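PDB 1TXD: Rho guanine nucleotide exchange factor 12 from Homo sapiens, which acts as a guanine nucleotide exchange factor for the GTPase RhoA, here in the form of its DH and PH domains. Local coordinates for residues Pro315-Leu319 against Ser320-Val324. The protein carries 1 engineered substitution. Sequence-based numbering, arbitrary orientation.
Sequences PVIKL and STVLV
This is a local contact round a turn: a single 3-10 turn at 319-321 joins strands 316-318 and 322-326 of the PH domain. The carbonyl oxygen of Lys-318 accepts two bonds from Thr-321. Thr-321 N reaches Lys-318 O at 3.2 Å, above the carbonyl plane, whereas the hydroxyl Thr-321 OG1 meets Lys-318 O at 2.9 Å within that plane. Threonine suits the place because it carries a hydroxyl one bond from CB; chi1 of 68°, with OG1 between N and the carbonyl carbon, brings it back to Lys-318 O. The same OG1 is also hydrogen-bonded to Ser-338 OG on strand 333-339. Replaced by alanine, the residue would probably still give its N-H to Lys-318 O, but the second hold on that oxygen would go and Ser-338 OG would lose a partner. The following i to i+3 bond, from Val-322 N to Leu-319 O, is longer at 3.3 Å; its N-H points almost straight at the oxygen (171°) but meets it from well above the carbonyl plane. On the inner side of the bend the branched chains of Ile-317 and Val-322 cross at about a right angle, with Ile-317 CG2 pressed tightly on Val-322 CG2 at 3.5 Å. Lys-318 instead carries its ammonium away to a salt bridge with Glu-246, as befits an exposed position. Strand 316-318 pairs antiparallel with 283-290, and 322-326 with 333-339, so the turn carries the chain from one sheet of the PH beta-sandwich to the other, while Leu-319 packs on Ile-364 and Met-367 of the C-terminal helix 354-374.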
loop_
_atom_site.group_PDB
_atom_site.type_symbol
_atom_site.label_atom_id
_atom_site.label_comp_id
_atom_site.label_asym_id
_atom_site.label_seq_id
_atom_site.Cartn_x
_atom_site.Cartn_y
_atom_site.Cartn_z
ATOM N N PRO A 315 -15.069 -26.511 -9.492
ATOM C CA PRO A 315 -15.121 -25.069 -9.181
ATOM C C PRO A 315 -13.856 -24.320 -9.603
ATOM O O PRO A 315 -13.865 -23.104 -9.582
ATOM C CB PRO A 315 -15.267 -25.040 -7.658
ATOM C CG PRO A 315 -14.574 -26.270 -7.208
ATOM C CD PRO A 315 -14.764 -27.312 -8.292
ATOM N N VAL A 316 -12.798 -25.045 -9.957
ATOM C CA VAL A 316 -11.601 -24.465 -10.558
ATOM C C VAL A 316 -11.591 -24.784 -12.045
ATOM O O VAL A 316 -11.515 -25.954 -12.436
ATOM C CB VAL A 316 -10.302 -25.033 -9.909
ATOM C CG1 VAL A 316 -9.073 -24.923 -10.846
ATOM C CG2 VAL A 316 -10.031 -24.331 -8.594
ATOM N N ILE A 317 -11.635 -23.733 -12.859
ATOM C CA ILE A 317 -11.584 -23.856 -14.306
ATOM C C ILE A 317 -10.232 -23.387 -14.836
ATOM O O ILE A 317 -9.905 -22.210 -14.755
ATOM C CB ILE A 317 -12.711 -23.011 -14.941
ATOM C CG1 ILE A 317 -14.080 -23.431 -14.397
ATOM C CG2 ILE A 317 -12.665 -23.123 -16.453
ATOM C CD1 ILE A 317 -15.087 -22.285 -14.334
ATOM N N LYS A 318 -9.456 -24.303 -15.392
ATOM C CA LYS A 318 -8.167 -23.955 -15.973
ATOM C C LYS A 318 -8.355 -23.067 -17.208
ATOM O O LYS A 318 -8.997 -23.466 -18.172
ATOM C CB LYS A 318 -7.392 -25.222 -16.325
ATOM C CG LYS A 318 -7.137 -26.130 -15.115
ATOM C CD LYS A 318 -5.833 -26.903 -15.248
ATOM C CE LYS A 318 -5.421 -27.569 -13.935
ATOM N NZ LYS A 318 -4.517 -28.747 -14.158
ATOM N N LEU A 319 -7.803 -21.855 -17.164
ATOM C CA LEU A 319 -7.936 -20.890 -18.265
ATOM C C LEU A 319 -7.282 -21.355 -19.574
ATOM O O LEU A 319 -7.603 -20.843 -20.650
ATOM C CB LEU A 319 -7.347 -19.526 -17.858
ATOM C CG LEU A 319 -8.071 -18.775 -16.738
ATOM C CD1 LEU A 319 -7.253 -17.572 -16.288
ATOM C CD2 LEU A 319 -9.469 -18.338 -17.171
ATOM N N SER A 320 -6.369 -22.317 -19.474
ATOM C CA SER A 320 -5.680 -22.879 -20.634
ATOM C C SER A 320 -6.630 -23.564 -21.626
ATOM O O SER A 320 -6.265 -23.807 -22.777
ATOM C CB SER A 320 -4.645 -23.895 -20.158
ATOM O OG SER A 320 -3.824 -24.319 -21.224
ATOM N N THR A 321 -7.836 -23.876 -21.163
ATOM C CA THR A 321 -8.817 -24.632 -21.923
ATOM C C THR A 321 -10.091 -23.839 -22.203
ATOM O O THR A 321 -11.014 -24.363 -22.809
ATOM C CB THR A 321 -9.201 -25.891 -21.120
ATOM O OG1 THR A 321 -9.937 -25.516 -19.939
ATOM C CG2 THR A 321 -7.961 -26.622 -20.590
ATOM N N VAL A 322 -10.148 -22.585 -21.765
ATOM C CA VAL A 322 -11.405 -21.845 -21.762
ATOM C C VAL A 322 -11.695 -21.158 -23.089
ATOM O O VAL A 322 -10.795 -20.646 -23.760
ATOM C CB VAL A 322 -11.458 -20.808 -20.619
ATOM C CG1 VAL A 322 -12.673 -19.899 -20.743
ATOM C CG2 VAL A 322 -11.514 -21.515 -19.294
ATOM N N LEU A 323 -12.973 -21.196 -23.454
ATOM C CA LEU A 323 -13.550 -20.347 -24.481
ATOM C C LEU A 323 -14.731 -19.648 -23.831
ATOM O O LEU A 323 -15.456 -20.242 -23.039
ATOM C CB LEU A 323 -14.019 -21.181 -25.686
ATOM C CG LEU A 323 -12.948 -21.629 -26.688
ATOM C CD1 LEU A 323 -13.557 -22.513 -27.764
ATOM C CD2 LEU A 323 -12.247 -20.416 -27.317
ATOM N N VAL A 324 -14.916 -18.378 -24.150
ATOM C CA VAL A 324 -16.021 -17.607 -23.577
ATOM C C VAL A 324 -16.884 -17.072 -24.710
ATOM O O VAL A 324 -16.375 -16.803 -25.791
ATOM C CB VAL A 324 -15.503 -16.454 -22.706
ATOM C CG1 VAL A 324 -16.656 -15.644 -22.112
ATOM C CG2 VAL A 324 -14.624 -17.001 -21.594
#